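Local coordinates for chromosome partition protein Smc (Pyrococcus furiosus, PDB 3KTA) that probably acts in chromosome condensation and partitioning, its two ends pairing into an ABC-type ATPase domain of which this chain is the C-terminal part, at residues B[92-97]-B[123-128]; B[96-101]-B[168-173]. All coordinates share one frame; numbering follows the deposited sequence.

Interaction 1 (B[92-97]-B[123-128]); sequences FDEIDA and ITLRDV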
loop_
_atom_site.group_PDB
_atom_site.type_symbol
_atom_site.label_atom_id
_atom_site.label_comp_id
_atom_site.label_asym_id
_atom_site.label_seq_id
_atom_site.Cartn_x
_atom_site.Cartn_y
_atom_site.Cartn_z
ATOM N N PHE B 92 -1.928 1.297 -2.040
ATOM C CA PHE B 92 -2.463 0.307 -2.964
ATOM C C PHE B 92 -2.245 0.829 -4.381
ATOM O O PHE B 92 -2.777 1.873 -4.741
ATOM C CB PHE B 92 -3.977 0.157 -2.786
ATOM C CG PHE B 92 -4.420 -0.489 -1.496
ATOM C CD1 PHE B 92 -3.585 -1.319 -0.758
ATOM C CD2 PHE B 92 -5.727 -0.297 -1.062
ATOM C CE1 PHE B 92 -4.044 -1.927 0.417
ATOM C CE2 PHE B 92 -6.201 -0.888 0.105
ATOM C CZ PHE B 92 -5.363 -1.713 0.849
ATOM N N ASP B 93 -1.511 0.088 -5.204
ATOM C CA ASP B 93 -1.248 0.503 -6.590
ATOM C C ASP B 93 -2.002 -0.367 -7.615
ATOM O O ASP B 93 -1.610 -1.500 -7.884
ATOM C CB ASP B 93 0.254 0.413 -6.848
ATOM C CG ASP B 93 0.684 1.119 -8.124
ATOM O OD1 ASP B 93 -0.182 1.447 -8.972
ATOM O OD2 ASP B 93 1.901 1.362 -8.257
ATOM N N GLU B 94 -3.091 0.174 -8.163
ATOM C CA GLU B 94 -3.917 -0.516 -9.154
ATOM C C GLU B 94 -4.346 -1.925 -8.708
ATOM O O GLU B 94 -4.239 -2.903 -9.448
ATOM C CB GLU B 94 -3.270 -0.475 -10.546
ATOM C CG GLU B 94 -3.076 0.938 -11.038
ATOM C CD GLU B 94 -2.672 1.023 -12.490
ATOM O OE1 GLU B 94 -1.747 1.804 -12.795
ATOM O OE2 GLU B 94 -3.294 0.330 -13.345
ATOM N N ILE B 95 -4.887 -1.989 -7.493
ATOM C CA ILE B 95 -5.316 -3.248 -6.891
ATOM C C ILE B 95 -6.643 -3.691 -7.477
ATOM O O ILE B 95 -7.087 -4.803 -7.216
ATOM C CB ILE B 95 -5.454 -3.163 -5.351
ATOM C CG1 ILE B 95 -6.381 -1.999 -4.950
ATOM C CG2 ILE B 95 -4.076 -3.049 -4.694
ATOM C CD1 ILE B 95 -7.208 -2.260 -3.713
ATOM N N ASP B 96 -7.265 -2.806 -8.257
ATOM C CA ASP B 96 -8.576 -3.076 -8.839
ATOM C C ASP B 96 -8.496 -3.699 -10.220
ATOM O O ASP B 96 -9.524 -3.945 -10.863
ATOM C CB ASP B 96 -9.460 -1.810 -8.844
ATOM C CG ASP B 96 -8.682 -0.519 -9.109
ATOM O OD1 ASP B 96 -7.529 -0.564 -9.560
ATOM O OD2 ASP B 96 -9.264 0.560 -8.898
ATOM N N ALA B 97 -7.284 -3.980 -10.685
ATOM C CA ALA B 97 -7.137 -4.686 -11.957
ATOM C C ALA B 97 -7.903 -6.020 -11.936
ATOM O O ALA B 97 -7.938 -6.723 -10.922
ATOM C CB ALA B 97 -5.664 -4.925 -12.274
ATOM N N ILE B 123 -3.611 4.288 -5.995
ATOM C CA ILE B 123 -3.433 4.630 -7.397
ATOM C C ILE B 123 -4.429 3.835 -8.220
ATOM O O ILE B 123 -4.537 2.622 -8.042
ATOM C CB ILE B 123 -2.033 4.263 -7.871
ATOM C CG1 ILE B 123 -0.982 5.084 -7.110
ATOM C CG2 ILE B 123 -1.930 4.493 -9.386
ATOM C CD1 ILE B 123 0.440 4.525 -7.202
ATOM N N THR B 124 -5.171 4.507 -9.097
ATOM C CA THR B 124 -6.268 3.835 -9.811
ATOM C C THR B 124 -6.635 4.530 -11.117
ATOM O O THR B 124 -6.466 5.745 -11.253
ATOM C CB THR B 124 -7.525 3.731 -8.919
ATOM O OG1 THR B 124 -8.566 3.025 -9.617
ATOM C CG2 THR B 124 -8.034 5.117 -8.528
ATOM N N LEU B 125 -7.115 3.735 -12.078
ATOM C CA LEU B 125 -7.635 4.250 -13.343
ATOM C C LEU B 125 -9.159 4.109 -13.364
ATOM O O LEU B 125 -9.805 4.409 -14.380
ATOM C CB LEU B 125 -7.043 3.466 -14.522
ATOM C CG LEU B 125 -5.534 3.561 -14.735
ATOM C CD1 LEU B 125 -5.153 2.913 -16.054
ATOM C CD2 LEU B 125 -5.082 5.010 -14.673
ATOM N N ARG B 126 -9.735 3.673 -12.244
ATOM C CA ARG B 126 -11.161 3.330 -12.198
ATOM C C ARG B 126 -12.019 4.398 -11.522
ATOM O O ARG B 126 -11.880 4.681 -10.310
ATOM C CB ARG B 126 -11.381 1.990 -11.491
ATOM C CG ARG B 126 -10.560 0.848 -12.072
ATOM C CD ARG B 126 -11.081 0.432 -13.465
ATOM N NE ARG B 126 -12.375 -0.223 -13.350
ATOM C CZ ARG B 126 -12.543 -1.509 -13.037
ATOM N NH1 ARG B 126 -11.493 -2.290 -12.818
ATOM N NH2 ARG B 126 -13.769 -2.012 -12.934
ATOM N N ASP B 127 -12.944 4.969 -12.294
ATOM C CA ASP B 127 -13.880 5.936 -11.746
ATOM C C ASP B 127 -14.613 5.463 -10.492
ATOM O O ASP B 127 -14.758 6.233 -9.545
ATOM C CB ASP B 127 -14.869 6.431 -12.820
ATOM C CG ASP B 127 -15.553 5.297 -13.588
ATOM O OD1 ASP B 127 -15.636 4.148 -13.108
ATOM O OD2 ASP B 127 -16.037 5.578 -14.704
ATOM N N VAL B 128 -15.068 4.207 -10.468
ATOM C CA VAL B 128 -15.839 3.716 -9.334
ATOM C C VAL B 128 -14.965 3.524 -8.095
ATOM O O VAL B 128 -15.488 3.423 -6.991
ATOM C CB VAL B 128 -16.614 2.421 -9.660
ATOM C CG1 VAL B 128 -17.639 2.698 -10.727
ATOM C CG2 VAL B 128 -15.682 1.348 -10.142
HETATM O O HOH W 1 -6.316 0.547 -7.096
HETATM O O HOH W 2 -6.601 0.953 -11.686
#
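Two backbone bonds join Phe92, Glu94 and Ile123 where the parallel strands 89-93 and 119-123 end side by side. Ile123 N donates to Phe92 O at 2.8 Å, and Glu94 N donates to Ile123 O at 2.8 Å. They are the ladder bonds at the strand ends. The first strand ends at Asp93, and Glu94 follows it; together they are the acidic pair of a Walker B motif. The Asp93 side chain lies about 4 Å from the bound magnesium, and its OD2 hydrogen-bonds to Ser40 OG of the neighbouring Smc chain.

Van der Waals contact is made mainly by Ile123. Its CD1 lies 3.5 Å from the carboxylate carbon Asp93 CG, and its CG2 sits beside the aliphatic Glu94 CG.

Farther along, the polar contact centres on Asp96. Thr124 OG1 donates to the syn lone pair of Asp96 OD2 at 2.7 Å. With OG1 anti to the backbone N (chi1 -178°), this hydroxyl also accepts from Arg126 N at 2.9 Å, forming an ST turn. The Arg126 chain runs alongside Asp96, pointing the other way, with CG 3.4 Å from Asp96 OD2. Its guanidinium goes on to Asp101.

Two waters reach Asp96 OD1. One joins Ile95 N and Ile123 O, and its bond to OD1 is weak. The other accepts from Leu125 N and donates to Asp96 OD1 at 2.8 Å.

Both carboxylate oxygens of buried Asp96 thus have hydrogen-bond donors. These bonds should hold the carboxylate in one rotation and tie the turn after Walker B to the loop after strand 119-123.

Interaction 2 (B[96-101]-B[168-173]); sequences DAHLDD and GWEHGN. With AP5 (bis(adenosine)-5'-pentaphosphate), chain E.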
loop_
_atom_site.group_PDB
_atom_site.type_symbol
_atom_site.label_atom_id
_atom_site.label_comp_id
_atom_site.label_asym_id
_atom_site.label_seq_id
_atom_site.Cartn_x
_atom_site.Cartn_y
_atom_site.Cartn_z
ATOM N N ASP B 96 -7.265 -2.806 -8.257
ATOM C CA ASP B 96 -8.576 -3.076 -8.839
ATOM C C ASP B 96 -8.496 -3.699 -10.220
ATOM O O ASP B 96 -9.524 -3.945 -10.863
ATOM C CB ASP B 96 -9.460 -1.810 -8.844
ATOM C CG ASP B 96 -8.682 -0.519 -9.109
ATOM O OD1 ASP B 96 -7.529 -0.564 -9.560
ATOM O OD2 ASP B 96 -9.264 0.560 -8.898
ATOM N N ALA B 97 -7.284 -3.980 -10.685
ATOM C CA ALA B 97 -7.137 -4.686 -11.957
ATOM C C ALA B 97 -7.903 -6.020 -11.936
ATOM O O ALA B 97 -7.938 -6.723 -10.922
ATOM C CB ALA B 97 -5.664 -4.925 -12.274
ATOM N N HIS B 98 -8.537 -6.352 -13.052
ATOM C CA HIS B 98 -9.213 -7.642 -13.193
ATOM C C HIS B 98 -10.527 -7.747 -12.417
ATOM O O HIS B 98 -11.129 -8.818 -12.362
ATOM C CB HIS B 98 -8.272 -8.791 -12.808
ATOM C CG HIS B 98 -6.883 -8.626 -13.344
ATOM N ND1 HIS B 98 -5.755 -8.860 -12.584
ATOM C CD2 HIS B 98 -6.439 -8.214 -14.557
ATOM C CE1 HIS B 98 -4.678 -8.615 -13.312
ATOM N NE2 HIS B 98 -5.066 -8.217 -14.510
ATOM N N LEU B 99 -10.979 -6.640 -11.833
ATOM C CA LEU B 99 -12.266 -6.638 -11.141
ATOM C C LEU B 99 -13.271 -5.799 -11.903
ATOM O O LEU B 99 -12.930 -4.739 -12.432
ATOM C CB LEU B 99 -12.134 -6.075 -9.723
ATOM C CG LEU B 99 -11.311 -6.874 -8.713
ATOM C CD1 LEU B 99 -11.092 -6.045 -7.453
ATOM C CD2 LEU B 99 -12.006 -8.170 -8.386
ATOM N N ASP B 100 -14.515 -6.267 -11.963
ATOM C CA ASP B 100 -15.537 -5.488 -12.648
ATOM C C ASP B 100 -16.011 -4.324 -11.770
ATOM O O ASP B 100 -15.623 -4.216 -10.602
ATOM C CB ASP B 100 -16.688 -6.384 -13.154
ATOM C CG ASP B 100 -17.553 -6.966 -12.039
ATOM O OD1 ASP B 100 -17.369 -6.645 -10.850
ATOM O OD2 ASP B 100 -18.462 -7.762 -12.374
ATOM N N ASP B 101 -16.817 -3.429 -12.323
ATOM C CA ASP B 101 -17.246 -2.263 -11.550
ATOM C C ASP B 101 -17.973 -2.616 -10.253
ATOM O O ASP B 101 -17.800 -1.940 -9.241
ATOM C CB ASP B 101 -18.136 -1.344 -12.390
ATOM C CG ASP B 101 -17.347 -0.459 -13.346
ATOM O OD1 ASP B 101 -16.103 -0.569 -13.427
ATOM O OD2 ASP B 101 -17.996 0.369 -14.023
ATOM N N GLY B 168 -6.151 -1.080 -24.196
ATOM C CA GLY B 168 -5.215 -1.688 -23.260
ATOM C C GLY B 168 -4.867 -0.861 -22.032
ATOM O O GLY B 168 -3.859 -1.120 -21.362
ATOM N N TRP B 169 -5.701 0.126 -21.714
ATOM C CA TRP B 169 -5.445 0.982 -20.558
ATOM C C TRP B 169 -5.176 0.193 -19.265
ATOM O O TRP B 169 -4.379 0.624 -18.426
ATOM C CB TRP B 169 -6.604 1.978 -20.352
ATOM C CG TRP B 169 -7.918 1.298 -20.135
ATOM C CD1 TRP B 169 -8.862 1.012 -21.086
ATOM C CD2 TRP B 169 -8.431 0.790 -18.897
ATOM N NE1 TRP B 169 -9.923 0.361 -20.515
ATOM C CE2 TRP B 169 -9.691 0.219 -19.173
ATOM C CE3 TRP B 169 -7.957 0.774 -17.582
ATOM C CZ2 TRP B 169 -10.475 -0.370 -18.184
ATOM C CZ3 TRP B 169 -8.734 0.182 -16.600
ATOM C CH2 TRP B 169 -9.983 -0.376 -16.905
ATOM N N GLU B 170 -5.825 -0.958 -19.107
ATOM C CA GLU B 170 -5.762 -1.709 -17.848
ATOM C C GLU B 170 -4.385 -2.291 -17.564
ATOM O O GLU B 170 -3.649 -2.661 -18.479
ATOM C CB GLU B 170 -6.823 -2.816 -17.816
ATOM C CG GLU B 170 -6.966 -3.492 -16.455
ATOM C CD GLU B 170 -8.179 -4.402 -16.375
ATOM O OE1 GLU B 170 -8.525 -5.027 -17.401
ATOM O OE2 GLU B 170 -8.784 -4.505 -15.285
ATOM N N HIS B 171 -4.040 -2.353 -16.285
ATOM C CA HIS B 171 -2.807 -2.992 -15.849
ATOM C C HIS B 171 -2.687 -4.406 -16.417
ATOM O O HIS B 171 -3.672 -5.148 -16.493
ATOM C CB HIS B 171 -2.771 -3.074 -14.319
ATOM C CG HIS B 171 -1.670 -3.944 -13.798
ATOM N ND1 HIS B 171 -1.845 -5.280 -13.507
ATOM C CD2 HIS B 171 -0.365 -3.674 -13.562
ATOM C CE1 HIS B 171 -0.694 -5.793 -13.102
ATOM N NE2 HIS B 171 0.220 -4.841 -13.131
ATOM N N GLY B 172 -1.477 -4.770 -16.822
ATOM C CA GLY B 172 -1.205 -6.124 -17.265
ATOM C C GLY B 172 -1.213 -6.303 -18.771
ATOM O O GLY B 172 -0.920 -7.395 -19.268
ATOM N N ASN B 173 -1.552 -5.243 -19.500
ATOM C CA ASN B 173 -1.618 -5.324 -20.958
ATOM C C ASN B 173 -0.281 -5.086 -21.626
ATOM O O ASN B 173 0.643 -4.546 -21.008
ATOM C CB ASN B 173 -2.647 -4.343 -21.522
ATOM C CG ASN B 173 -4.070 -4.839 -21.356
ATOM O OD1 ASN B 173 -4.905 -4.178 -20.725
ATOM N ND2 ASN B 173 -4.357 -6.015 -21.914
ATOM O OXT ASN B 173 -0.124 -5.424 -22.796
HETATM P PA AP5 E . 5.254 -0.209 -18.520
HETATM O O1A AP5 E . 5.024 0.275 -19.937
HETATM O O2A AP5 E . 6.715 -0.414 -18.215
HETATM O O3A AP5 E . 4.694 0.837 -17.416
HETATM P PB AP5 E . 3.340 1.652 -17.588
HETATM O O1B AP5 E . 2.291 0.789 -18.259
HETATM O O2B AP5 E . 3.557 2.996 -18.229
HETATM O O3B AP5 E . 3.135 1.760 -15.992
HETATM P PG AP5 E . 1.998 2.643 -15.378
HETATM O O1G AP5 E . 0.882 2.809 -16.392
HETATM O O2G AP5 E . 1.563 1.936 -14.133
HETATM O O3G AP5 E . 2.720 4.039 -15.210
HETATM P PD AP5 E . 2.904 4.932 -13.911
HETATM O O1D AP5 E . 2.000 6.125 -13.988
HETATM O O2D AP5 E . 2.817 4.141 -12.629
HETATM O O3D AP5 E . 4.410 5.441 -14.199
HETATM P PE AP5 E . 5.715 5.123 -13.296
HETATM O O1E AP5 E . 5.499 5.771 -11.949
HETATM O O2E AP5 E . 6.029 3.670 -13.312
HETATM O O5F AP5 E . 4.376 -1.523 -18.210
HETATM C C5F AP5 E . 4.765 -2.840 -18.552
HETATM C C4F AP5 E . 3.709 -3.867 -18.138
HETATM O O4F AP5 E . 3.770 -4.055 -16.735
HETATM C C3F AP5 E . 2.284 -3.422 -18.433
HETATM O O3F AP5 E . 1.448 -4.560 -18.510
HETATM C C2F AP5 E . 1.912 -2.665 -17.177
HETATM O O2F AP5 E . 0.520 -2.688 -16.943
HETATM C C1F AP5 E . 2.675 -3.416 -16.095
HETATM N N9A AP5 E . 3.263 -2.514 -15.093
HETATM C C8A AP5 E . 3.457 -1.163 -15.201
HETATM N N7A AP5 E . 4.055 -0.727 -14.071
HETATM C C5A AP5 E . 4.239 -1.779 -13.242
HETATM C C6A AP5 E . 4.786 -1.887 -11.971
HETATM N N6A AP5 E . 5.129 -0.791 -11.287
HETATM N N1A AP5 E . 4.833 -3.120 -11.371
HETATM C C2A AP5 E . 4.350 -4.241 -12.022
HETATM N N3A AP5 E . 3.803 -4.134 -13.283
HETATM C C4A AP5 E . 3.745 -2.915 -13.878
HETATM O O5J AP5 E . 6.769 6.026 -14.109
HETATM C C5J AP5 E . 7.425 5.519 -15.256
HETATM C C4J AP5 E . 8.250 6.658 -15.827
HETATM O O4J AP5 E . 9.234 7.037 -14.867
HETATM C C3J AP5 E . 9.001 6.219 -17.090
HETATM O O3J AP5 E . 8.844 7.207 -18.078
HETATM C C2J AP5 E . 10.432 6.177 -16.613
HETATM O O2J AP5 E . 11.368 6.377 -17.661
HETATM C C1J AP5 E . 10.442 7.272 -15.556
HETATM N N9B AP5 E . 11.634 7.137 -14.710
HETATM C C8B AP5 E . 11.981 6.137 -13.842
HETATM N N7B AP5 E . 13.184 6.437 -13.301
HETATM C C5B AP5 E . 13.598 7.617 -13.827
HETATM C C6B AP5 E . 14.739 8.388 -13.648
HETATM N N6B AP5 E . 15.745 7.934 -12.909
HETATM N N1B AP5 E . 14.857 9.559 -14.349
HETATM C C2B AP5 E . 13.885 9.988 -15.226
HETATM N N3B AP5 E . 12.755 9.216 -15.399
HETATM C C4B AP5 E . 12.633 8.060 -14.712
#
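Glu170 and His98 join the C-terminal tail to the segment that follows Walker B, which corresponds to the D-loop of ABC ATPases. Ala97 and His98 form the middle of a type II turn running from Asp96 to Leu99. Glu170 and Asn173 bound a second type II turn at the chain end.

Glu170 points at the first turn with an extended chain, CG anti to the backbone N (chi1 -171°). Its OE2 accepts from His98 N at 2.9 Å. The N-H is nearly straight onto the oxygen (174°) but comes from above the carboxylate plane, 47° out of it. The same OE2 lies 3.7 Å from Ala97 CA.

Ala97 CB points toward the tail and meets His171 CB at 4.0 Å. It also sits over the centre of the His98 ring, 3.8 Å above its plane. The two imidazoles do not stack: His98 CE1 comes to the edge of the His171 ring, near its plane, 4.4 Å from ND1.

The far side of the His171 ring reaches one adenosine of bis(adenosine)-5'-pentaphosphate, with NE2 3.7 Å from N3A of the adenine. The tail therefore touches the D-loop and one adenosine together. The ribose of that adenosine is held by backbone atoms: O3F donates to Asn173 O, and Gly172 N donates to O2F at 2.9 Å.

Overall arrangement
Interactions 1 and 2 start from the same piece of chain and share Asp96 and Ala97; their centres are about 8 Å apart. Arg126 of interaction 1 joins them. Its NH2 forms a salt bridge with Asp101 OD1 at 2.8 Å, and its NH1 probably bonds to Leu99 O at 2.9 Å. Packing adds a second link, with Leu125 CD1 3.4 Å from Trp169 O. Both contacts border the bis(adenosine)-5'-pentaphosphate site. Interaction 1 brings Glu94 to it, with its side chain about 4 Å from the ligand, and interaction 2 brings His171, Gly172 and Asn173. Glu94 and His171 also touch each other. The partner Smc chain binds the same ligand, through Lys39 and Ser40 among others.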